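Local coordinates for tail spike protein gp49 (Pseudomonas phage LKA1, PDB 4RU4) that probably acts as a tail-borne lyase that cleaves the O-specific polysaccharide of the Pseudomonas host during virus entry, at residues Asn421-Gly426 with Pro481-Val486; Val548-Arg553 with Leu575-Asp580; Asp146-Tyr151 with Val181-Ala186; Cys286-Tyr289 with Ala294-Thr297. All blocks are in the same frame, centred on the assembly; numbering follows the deposited sequence.

Contact 1: Asn421-Gly426 with Pro481-Val486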
# COMPACT_ATOMS: atom_id res chain seq x y z
N ASN B 421 2.73 -20.96 -6.96
CA ASN B 421 3.29 -19.85 -7.73
C ASN B 421 4.06 -18.95 -6.76
O ASN B 421 3.47 -18.42 -5.82
CB ASN B 421 2.17 -19.04 -8.38
CG ASN B 421 1.22 -19.91 -9.14
OD1 ASN B 421 1.64 -20.70 -9.98
ND2 ASN B 421 -0.06 -19.78 -8.86
N PHE B 422 5.36 -18.81 -6.95
CA PHE B 422 6.13 -17.91 -6.10
C PHE B 422 6.48 -16.68 -6.91
O PHE B 422 7.16 -16.77 -7.95
CB PHE B 422 7.40 -18.63 -5.61
CG PHE B 422 7.10 -19.76 -4.68
CD1 PHE B 422 6.76 -19.50 -3.36
CD2 PHE B 422 7.05 -21.07 -5.13
CE1 PHE B 422 6.43 -20.52 -2.50
CE2 PHE B 422 6.75 -22.10 -4.25
CZ PHE B 422 6.42 -21.81 -2.95
N LEU B 423 5.99 -15.53 -6.44
CA LEU B 423 6.08 -14.29 -7.22
C LEU B 423 6.86 -13.24 -6.47
O LEU B 423 6.51 -12.91 -5.33
CB LEU B 423 4.67 -13.70 -7.46
CG LEU B 423 3.61 -14.69 -7.94
CD1 LEU B 423 2.24 -14.03 -8.08
CD2 LEU B 423 4.02 -15.39 -9.24
N ILE B 424 7.88 -12.68 -7.12
CA ILE B 424 8.62 -11.57 -6.54
C ILE B 424 8.48 -10.45 -7.54
O ILE B 424 8.94 -10.56 -8.69
CB ILE B 424 10.12 -11.89 -6.30
CG1 ILE B 424 10.30 -12.95 -5.20
CG2 ILE B 424 10.88 -10.62 -5.90
CD1 ILE B 424 10.06 -14.37 -5.68
N GLN B 425 7.78 -9.39 -7.14
CA GLN B 425 7.45 -8.33 -8.08
C GLN B 425 7.94 -6.98 -7.58
O GLN B 425 7.44 -6.42 -6.60
CB GLN B 425 5.94 -8.26 -8.36
CG GLN B 425 5.33 -9.56 -8.91
CD GLN B 425 3.85 -9.37 -9.28
OE1 GLN B 425 3.27 -8.34 -8.96
NE2 GLN B 425 3.26 -10.36 -9.94
N GLY B 426 8.90 -6.43 -8.31
CA GLY B 426 9.36 -5.09 -8.04
C GLY B 426 10.08 -4.99 -6.70
O GLY B 426 10.62 -5.98 -6.18
N PRO B 481 6.54 -27.38 -14.27
CA PRO B 481 6.04 -26.01 -14.07
C PRO B 481 5.38 -25.45 -15.32
O PRO B 481 5.75 -25.86 -16.42
CB PRO B 481 7.33 -25.21 -13.78
CG PRO B 481 8.33 -26.26 -13.28
CD PRO B 481 8.00 -27.47 -14.16
N GLU B 482 4.39 -24.58 -15.16
CA GLU B 482 3.88 -23.79 -16.28
C GLU B 482 4.83 -22.67 -16.68
O GLU B 482 4.82 -22.23 -17.83
CB GLU B 482 2.50 -23.20 -15.97
CG GLU B 482 1.39 -24.23 -15.86
CD GLU B 482 0.07 -23.64 -15.36
OE1 GLU B 482 0.03 -22.47 -14.90
OE2 GLU B 482 -0.95 -24.37 -15.43
N TYR B 483 5.63 -22.16 -15.76
CA TYR B 483 6.56 -21.09 -16.14
C TYR B 483 7.70 -20.94 -15.17
O TYR B 483 7.58 -21.23 -13.97
CB TYR B 483 5.85 -19.73 -16.27
CG TYR B 483 5.11 -19.24 -15.02
CD1 TYR B 483 5.77 -18.48 -14.05
CD2 TYR B 483 3.76 -19.53 -14.84
CE1 TYR B 483 5.09 -18.01 -12.93
CE2 TYR B 483 3.08 -19.09 -13.72
CZ TYR B 483 3.75 -18.32 -12.77
OH TYR B 483 3.07 -17.86 -11.68
N LEU B 484 8.80 -20.44 -15.72
CA LEU B 484 9.98 -20.13 -14.94
C LEU B 484 10.53 -18.83 -15.55
O LEU B 484 11.09 -18.83 -16.64
CB LEU B 484 10.94 -21.30 -15.06
CG LEU B 484 12.36 -21.25 -14.52
CD1 LEU B 484 12.37 -20.46 -13.25
CD2 LEU B 484 12.79 -22.72 -14.26
N ILE B 485 10.35 -17.72 -14.84
CA ILE B 485 10.56 -16.40 -15.44
C ILE B 485 11.51 -15.57 -14.58
O ILE B 485 11.30 -15.45 -13.36
CB ILE B 485 9.20 -15.66 -15.58
CG1 ILE B 485 8.38 -16.33 -16.67
CG2 ILE B 485 9.40 -14.16 -15.89
CD1 ILE B 485 6.88 -15.93 -16.68
N VAL B 486 12.57 -15.07 -15.20
CA VAL B 486 13.46 -14.06 -14.61
C VAL B 486 13.50 -12.86 -15.56
O VAL B 486 13.84 -13.02 -16.71
CB VAL B 486 14.90 -14.63 -14.42
CG1 VAL B 486 15.85 -13.54 -13.90
CG2 VAL B 486 14.89 -15.79 -13.46
O HOH W 1 -0.41 -20.39 -12.32

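Contact 2: Val548-Arg553 with Leu575-Asp580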
# COMPACT_ATOMS: atom_id res chain seq x y z
N VAL B 548 22.42 -12.87 -34.76
CA VAL B 548 23.57 -12.10 -35.16
C VAL B 548 23.28 -11.42 -36.50
O VAL B 548 22.80 -12.06 -37.43
CB VAL B 548 24.85 -12.99 -35.30
CG1 VAL B 548 26.09 -12.10 -35.49
CG2 VAL B 548 25.03 -13.93 -34.10
N THR B 549 23.58 -10.13 -36.59
CA THR B 549 23.43 -9.38 -37.82
C THR B 549 24.67 -8.53 -38.07
O THR B 549 25.23 -7.97 -37.12
CB THR B 549 22.16 -8.48 -37.76
OG1 THR B 549 20.99 -9.31 -37.69
CG2 THR B 549 22.06 -7.55 -38.98
N LYS B 550 25.11 -8.44 -39.32
CA LYS B 550 26.23 -7.57 -39.69
C LYS B 550 25.72 -6.16 -39.98
O LYS B 550 24.73 -5.99 -40.72
CB LYS B 550 26.95 -8.10 -40.94
CG LYS B 550 27.76 -7.03 -41.70
CD LYS B 550 28.57 -7.66 -42.82
CE LYS B 550 28.91 -6.68 -43.92
NZ LYS B 550 30.10 -7.13 -44.68
N THR B 551 26.37 -5.16 -39.38
CA THR B 551 26.10 -3.76 -39.69
C THR B 551 27.35 -2.91 -40.02
O THR B 551 28.51 -3.32 -39.81
CB THR B 551 25.32 -3.05 -38.56
OG1 THR B 551 26.19 -2.83 -37.45
CG2 THR B 551 24.08 -3.85 -38.13
N ASP B 552 27.09 -1.74 -40.59
CA ASP B 552 28.10 -0.70 -40.79
C ASP B 552 29.23 -1.05 -41.76
O ASP B 552 30.34 -0.50 -41.71
CB ASP B 552 28.60 -0.19 -39.44
CG ASP B 552 27.48 0.49 -38.66
OD1 ASP B 552 27.16 1.64 -39.02
OD2 ASP B 552 26.89 -0.14 -37.76
N ARG B 553 28.90 -1.94 -42.69
CA ARG B 553 29.75 -2.25 -43.82
C ARG B 553 28.83 -2.98 -44.80
O ARG B 553 27.89 -3.67 -44.38
CB ARG B 553 30.91 -3.17 -43.40
CG ARG B 553 31.88 -3.51 -44.55
CD ARG B 553 32.65 -2.27 -45.00
NE ARG B 553 33.46 -1.76 -43.90
CZ ARG B 553 34.26 -0.70 -43.97
NH1 ARG B 553 34.40 -0.02 -45.10
NH2 ARG B 553 34.95 -0.33 -42.89
N LEU B 575 30.96 -15.60 -32.43
CA LEU B 575 30.32 -14.88 -33.51
C LEU B 575 31.16 -15.11 -34.75
O LEU B 575 32.39 -15.25 -34.66
CB LEU B 575 30.29 -13.39 -33.18
CG LEU B 575 29.61 -12.99 -31.88
CD1 LEU B 575 29.57 -11.44 -31.78
CD2 LEU B 575 28.21 -13.59 -31.78
N GLY B 576 30.52 -15.17 -35.91
CA GLY B 576 31.25 -15.39 -37.14
C GLY B 576 30.70 -14.66 -38.34
O GLY B 576 29.49 -14.45 -38.43
N LEU B 577 31.57 -14.28 -39.26
CA LEU B 577 31.15 -13.72 -40.54
C LEU B 577 31.84 -14.55 -41.64
O LEU B 577 33.07 -14.56 -41.69
CB LEU B 577 31.57 -12.25 -40.65
CG LEU B 577 31.14 -11.53 -41.94
CD1 LEU B 577 29.63 -11.35 -41.96
CD2 LEU B 577 31.86 -10.18 -42.11
N PHE B 578 31.06 -15.25 -42.46
CA PHE B 578 31.58 -16.27 -43.39
C PHE B 578 31.04 -15.98 -44.78
O PHE B 578 29.84 -15.79 -44.94
CB PHE B 578 31.08 -17.68 -43.00
CG PHE B 578 31.75 -18.29 -41.80
CD1 PHE B 578 31.50 -17.82 -40.52
CD2 PHE B 578 32.60 -19.39 -41.96
CE1 PHE B 578 32.10 -18.41 -39.40
CE2 PHE B 578 33.21 -19.98 -40.86
CZ PHE B 578 32.96 -19.48 -39.57
N THR B 579 31.89 -15.96 -45.81
CA THR B 579 31.34 -15.75 -47.15
C THR B 579 30.48 -16.99 -47.44
O THR B 579 30.83 -18.09 -46.98
CB THR B 579 32.44 -15.58 -48.22
OG1 THR B 579 33.18 -16.81 -48.38
CG2 THR B 579 33.40 -14.44 -47.84
N ASP B 580 29.35 -16.83 -48.13
CA ASP B 580 28.45 -17.99 -48.23
C ASP B 580 29.13 -19.15 -48.99
O ASP B 580 28.97 -20.32 -48.63
CB ASP B 580 27.12 -17.63 -48.89
CG ASP B 580 26.06 -18.72 -48.70
OD1 ASP B 580 25.96 -19.33 -47.59
OD2 ASP B 580 25.32 -18.98 -49.67

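Contact 3: Asp146-Tyr151 with Val181-Ala186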
# COMPACT_ATOMS: atom_id res chain seq x y z
N ASP B 146 -25.88 -13.06 11.57
CA ASP B 146 -25.34 -14.06 12.49
C ASP B 146 -24.08 -14.69 11.89
O ASP B 146 -23.87 -14.64 10.69
CB ASP B 146 -26.36 -15.17 12.81
CG ASP B 146 -27.41 -14.76 13.85
OD1 ASP B 146 -27.31 -13.68 14.46
OD2 ASP B 146 -28.34 -15.56 14.07
N VAL B 147 -23.25 -15.27 12.75
CA VAL B 147 -21.99 -15.90 12.31
C VAL B 147 -21.94 -17.35 12.74
O VAL B 147 -22.28 -17.69 13.87
CB VAL B 147 -20.76 -15.14 12.87
CG1 VAL B 147 -19.44 -15.86 12.56
CG2 VAL B 147 -20.76 -13.71 12.31
N PHE B 148 -21.55 -18.22 11.81
CA PHE B 148 -21.37 -19.62 12.16
C PHE B 148 -20.08 -20.16 11.58
O PHE B 148 -19.51 -19.58 10.64
CB PHE B 148 -22.58 -20.48 11.77
CG PHE B 148 -22.87 -20.55 10.27
CD1 PHE B 148 -22.28 -21.54 9.49
CD2 PHE B 148 -23.79 -19.69 9.67
CE1 PHE B 148 -22.57 -21.65 8.15
CE2 PHE B 148 -24.07 -19.77 8.32
CZ PHE B 148 -23.46 -20.77 7.55
N ILE B 149 -19.62 -21.26 12.16
CA ILE B 149 -18.42 -21.95 11.72
C ILE B 149 -18.80 -23.33 11.18
O ILE B 149 -19.48 -24.12 11.85
CB ILE B 149 -17.47 -22.19 12.91
CG1 ILE B 149 -16.93 -20.87 13.45
CG2 ILE B 149 -16.28 -23.10 12.46
CD1 ILE B 149 -16.25 -21.00 14.82
N ILE B 150 -18.37 -23.60 9.95
CA ILE B 150 -18.38 -24.97 9.44
C ILE B 150 -17.06 -25.59 9.89
O ILE B 150 -16.00 -25.00 9.67
CB ILE B 150 -18.43 -24.94 7.91
CG1 ILE B 150 -19.70 -24.20 7.45
CG2 ILE B 150 -18.30 -26.37 7.33
CD1 ILE B 150 -19.78 -23.97 5.93
N TYR B 151 -17.12 -26.77 10.52
CA TYR B 151 -15.91 -27.40 11.07
C TYR B 151 -15.81 -28.86 10.69
O TYR B 151 -16.76 -29.62 10.86
CB TYR B 151 -15.92 -27.28 12.60
CG TYR B 151 -14.85 -28.07 13.32
CD1 TYR B 151 -13.50 -27.77 13.12
CD2 TYR B 151 -15.19 -29.07 14.23
CE1 TYR B 151 -12.51 -28.48 13.78
CE2 TYR B 151 -14.20 -29.78 14.92
CZ TYR B 151 -12.87 -29.48 14.69
OH TYR B 151 -11.89 -30.17 15.34
N VAL B 181 -29.97 -21.28 4.08
CA VAL B 181 -29.28 -20.10 4.58
C VAL B 181 -28.29 -19.56 3.53
O VAL B 181 -27.36 -20.26 3.10
CB VAL B 181 -28.56 -20.43 5.90
CG1 VAL B 181 -27.70 -19.25 6.37
CG2 VAL B 181 -29.59 -20.84 6.96
N THR B 182 -28.49 -18.33 3.10
CA THR B 182 -27.56 -17.74 2.16
C THR B 182 -26.53 -16.94 2.96
O THR B 182 -26.81 -16.50 4.07
CB THR B 182 -28.25 -16.86 1.08
OG1 THR B 182 -29.09 -15.86 1.70
CG2 THR B 182 -29.11 -17.72 0.11
N ILE B 183 -25.34 -16.76 2.40
CA ILE B 183 -24.26 -16.15 3.18
C ILE B 183 -23.67 -14.98 2.41
O ILE B 183 -23.89 -14.84 1.19
CB ILE B 183 -23.17 -17.18 3.52
CG1 ILE B 183 -22.52 -17.75 2.24
CG2 ILE B 183 -23.77 -18.29 4.41
CD1 ILE B 183 -21.59 -18.94 2.47
N ARG B 184 -22.94 -14.13 3.13
CA ARG B 184 -22.50 -12.86 2.56
C ARG B 184 -21.21 -12.89 1.70
O ARG B 184 -20.98 -11.96 0.94
CB ARG B 184 -22.40 -11.80 3.67
CG ARG B 184 -23.76 -11.47 4.28
CD ARG B 184 -23.67 -10.49 5.45
NE ARG B 184 -25.02 -9.97 5.71
CZ ARG B 184 -25.34 -9.25 6.78
NH1 ARG B 184 -24.41 -8.98 7.67
NH2 ARG B 184 -26.57 -8.80 6.96
N SER B 185 -20.38 -13.93 1.83
CA SER B 185 -19.25 -14.08 0.91
C SER B 185 -19.06 -15.54 0.52
O SER B 185 -19.44 -16.44 1.26
CB SER B 185 -17.95 -13.47 1.47
OG SER B 185 -17.73 -13.87 2.82
N ALA B 186 -18.45 -15.78 -0.64
CA ALA B 186 -18.31 -17.14 -1.17
C ALA B 186 -17.42 -18.03 -0.29
O ALA B 186 -16.40 -17.59 0.25
CB ALA B 186 -17.77 -17.07 -2.59

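Contact 4: Cys286-Tyr289 with Ala294-Thr297. With EDO (1,2-ethanediol), chain T.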
# COMPACT_ATOMS: atom_id res chain seq x y z
N CYS B 286 0.20 -1.21 15.20
CA CYS B 286 0.75 -1.73 16.45
C CYS B 286 2.27 -1.80 16.42
O CYS B 286 2.87 -2.09 15.37
CB CYS B 286 0.21 -3.13 16.73
SG CYS B 286 -1.56 -3.17 17.11
N LYS B 287 2.89 -1.56 17.59
CA LYS B 287 4.34 -1.78 17.76
C LYS B 287 4.49 -3.04 18.60
O LYS B 287 3.92 -3.12 19.70
CB LYS B 287 5.01 -0.57 18.45
CG LYS B 287 6.53 -0.73 18.68
CD LYS B 287 7.22 0.63 19.01
CE LYS B 287 8.70 0.42 19.41
NZ LYS B 287 8.78 -0.13 20.80
N VAL B 288 5.19 -4.04 18.07
CA VAL B 288 5.18 -5.35 18.69
C VAL B 288 6.59 -5.96 18.78
O VAL B 288 7.38 -5.88 17.81
CB VAL B 288 4.23 -6.32 17.92
CG1 VAL B 288 4.08 -7.64 18.68
CG2 VAL B 288 2.85 -5.68 17.66
N TYR B 289 6.90 -6.52 19.94
CA TYR B 289 8.10 -7.35 20.12
C TYR B 289 7.69 -8.68 20.72
O TYR B 289 6.86 -8.71 21.62
CB TYR B 289 9.14 -6.71 21.07
CG TYR B 289 10.23 -7.69 21.41
CD1 TYR B 289 11.29 -7.91 20.52
CD2 TYR B 289 10.17 -8.46 22.57
CE1 TYR B 289 12.28 -8.84 20.82
CE2 TYR B 289 11.13 -9.40 22.86
CZ TYR B 289 12.18 -9.59 21.98
OH TYR B 289 13.14 -10.53 22.30
N ALA B 294 6.61 -11.90 16.52
CA ALA B 294 5.91 -10.70 17.00
C ALA B 294 4.42 -10.84 16.74
O ALA B 294 3.60 -10.58 17.62
CB ALA B 294 6.47 -9.44 16.30
N ILE B 295 4.06 -11.18 15.52
CA ILE B 295 2.68 -11.52 15.19
C ILE B 295 2.72 -12.90 14.56
O ILE B 295 3.67 -13.23 13.80
CB ILE B 295 2.03 -10.47 14.25
CG1 ILE B 295 2.00 -9.09 14.93
CG2 ILE B 295 0.63 -10.92 13.81
CD1 ILE B 295 1.26 -8.00 14.09
N ALA B 296 1.72 -13.71 14.87
CA ALA B 296 1.65 -15.06 14.33
C ALA B 296 0.21 -15.40 14.04
O ALA B 296 -0.70 -14.72 14.50
CB ALA B 296 2.22 -16.05 15.32
N THR B 297 -0.00 -16.46 13.26
CA THR B 297 -1.31 -17.05 13.14
C THR B 297 -1.14 -18.56 13.31
O THR B 297 -0.06 -19.10 13.05
CB THR B 297 -1.98 -16.72 11.76
OG1 THR B 297 -1.24 -17.35 10.70
CG2 THR B 297 -2.00 -15.20 11.52
C1 EDO T . 6.38 -2.76 21.87
O1 EDO T . 6.65 -1.40 22.23
C2 EDO T . 7.67 -3.56 21.97
O2 EDO T . 8.67 -3.10 21.06

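Contact 1: Asn421-Gly426 with Pro481-Val486
Tyr483 has its CG set between the backbone N and the carbonyl carbon (chi1 57°), and Asn421 carries its CG beside the backbone N, opposite the carbonyl carbon (chi1 -51°); these rotations bring the phenol and the amide together over the strand that separates two others of the pectin lyase-like parallel beta-helix. Strands 420-425 and 484-487, the latter starting just after Tyr483, each pair with strand 452-463 between them, and the CA atoms of Leu423 and Ile485 are 9.6 Å apart, about two strand spacings. The end of the tyrosine does the touching. Tyr483 OH lies 3.6 Å from Leu423 CD2, so the methyl is set against the hydroxyl, while the leucine and tyrosine side chains cross at nearly a right angle. Asn421 also runs across the tyrosine, yet its amide plane is only 17° from that of the ring. The amide has polar partners on other coils: ND2 is hydrogen-bonded to Thr381 OG1, and OD1 receives Asn453 ND2. This double hold probably fixes the rotation of the amide. Asn421 also packs on Asp462, and Tyr483 on Gly491, of a neighbouring subunit. The nearest polar approach of the two side chains, Asn421 OD1 to Tyr483 OH, is 3.6 Å and is not a hydrogen bond. A water donates to Asn421 OD1 at 3.1 Å. From this water to Glu482 OE1 the bond is weak, at 3.3 Å.

Contact 2: Val548-Arg553 with Leu575-Asp580
Apolar packing carries the whole of the direct contact between Val548-Arg553 and Leu575-Asp580, segments whose strands face each other in the C-terminal Ig-like domain. Methyl meets methyl where Val548 CG2 lies 4.0 Å from Leu575 CD2. Two residues further along each strand, the aliphatic part of Lys550 takes the place of a hydrophobic residue: Lys550 CD comes to 3.9 Å from Leu577 CD1. Lys550 leaves the strand with CG opposite the backbone N (chi1 158°) and stays extended, which lays its methylenes against the leucine and carries the ammonium beyond it. The polar interactions are made within the first segment or with residues outside the pair. Lys550 NZ is gripped by three oxygens, the backbone O atoms of Val560 and Ser554 and OD1 of Asn591, which probably offsets the cost of burying the ammonium. At the end of the strand, Thr551 OG1 donates to Asp552 OD2 over 2.8 Å, reaching the carboxylate on its anti side and 27° out of its plane; the same OD2 forms a salt bridge with Arg518. Strand 545-551 is paired antiparallel with 590-600, whereas 572-578 runs between 529-535 and 562-568, so the contact joins two separate sheets face to face.

Contact 3: Asp146-Tyr151 with Val181-Ala186
The Phe148 ring meets Val181 and Ile183, two residues whose CB atoms both point toward the strand of Phe148, and each presents a methyl at a slant to the ring. The two aliphatic side chains lie differently against the phenyl. Ile183 crosses it at about a right angle, with CG2 4.0 Å from Phe148 CZ and 4.2 Å from CE2. Val181 instead runs alongside in the opposite direction, and its CG1 comes to 4.2 Å from Phe148 CE2. The far end of the ring is thus shared by two residues spaced two apart on one strand. Phe148 CG (chi1 64°) and Ile183 CG1 (chi1 62°) both sit between the backbone N and the carbonyl carbon; in Ile183 this leaves CG2 anti to the carbonyl carbon, where it meets the ring. The joint is purely hydrophobic and belongs to the interior of the N-terminal Ig-like domain, where Leu121, Cys171, Val173 and Ile198 also pack on Phe148. Past the strand, Arg184 is salt-bridged through NH1 to Glu172 OE2 and makes a cation-pi contact with Tyr289 of a neighbouring subunit. Strand 168-177 pairs antiparallel with both 147-151 and 180-183, while 147-151 is also joined to 197-202 and 180-183 to 133-135, so Phe148 and its two partners pack between strands linked through 168-177.

Contact 4: Cys286-Tyr289 with Ala294-Thr297
This corner of the parallel beta-helix, in the pectin lyase-like part of the chain, brings Val288 on one face against Ala294 and Ile295, where the backbone turns into the next. Val288 and Ala294 direct their CB atoms toward each other's segments, and the methyls Val288 CG1 and Ala294 CB are 3.8 Å apart. Tighter still is Val288 CG1 to the backbone O of Ala294, at 3.2 Å, a snug fit of the branch against the turning chain. The other branch, Val288 CG2, reaches Ile295 CG1 more loosely at 4.5 Å. Holding CG1 opposite the backbone N (chi1 -173°) puts one methyl on the alanine and the other on the isoleucine. Leu318, on the adjacent coil, packs on all three residues and so continues the hydrophobic interior. Lys287, before the valine, lies on the outer side of the strand, at the subunit interface, where NZ forms a salt bridge with Glu172 of a neighbouring subunit. A 1,2-ethanediol, probably from the crystallisation liquor, bridges this junction, being hydrogen-bonded also to Glu172 OE2 of that subunit. The lysine chain bends at its last torsion (chi4 -75°), and Lys287 NZ donates to both ethanediol hydroxyls, at 2.9 Å to O1 and 3.0 Å to O2.

Overall arrangement
All four contacts are buried and formed mainly by side chains, and no hydrogen bond links their paired segments directly, yet they occupy different parts of an elongated trimer subunit. Contacts 1 and 4 belong to the parallel beta-helix, their centres about 29 Å apart: the former spans coils along one wall and mixes polar groups with a leucine, whereas the latter is an aliphatic fit between two faces of the helix. Contacts 2 and 3 lie in the two Ig-like domains, with centres about 70 Å apart. An aromatic ring among aliphatic groups marks contact 3, whereas contact 2 includes the methylenes of a buried lysine. Contacts 3 and 4 flank a shared subunit interface.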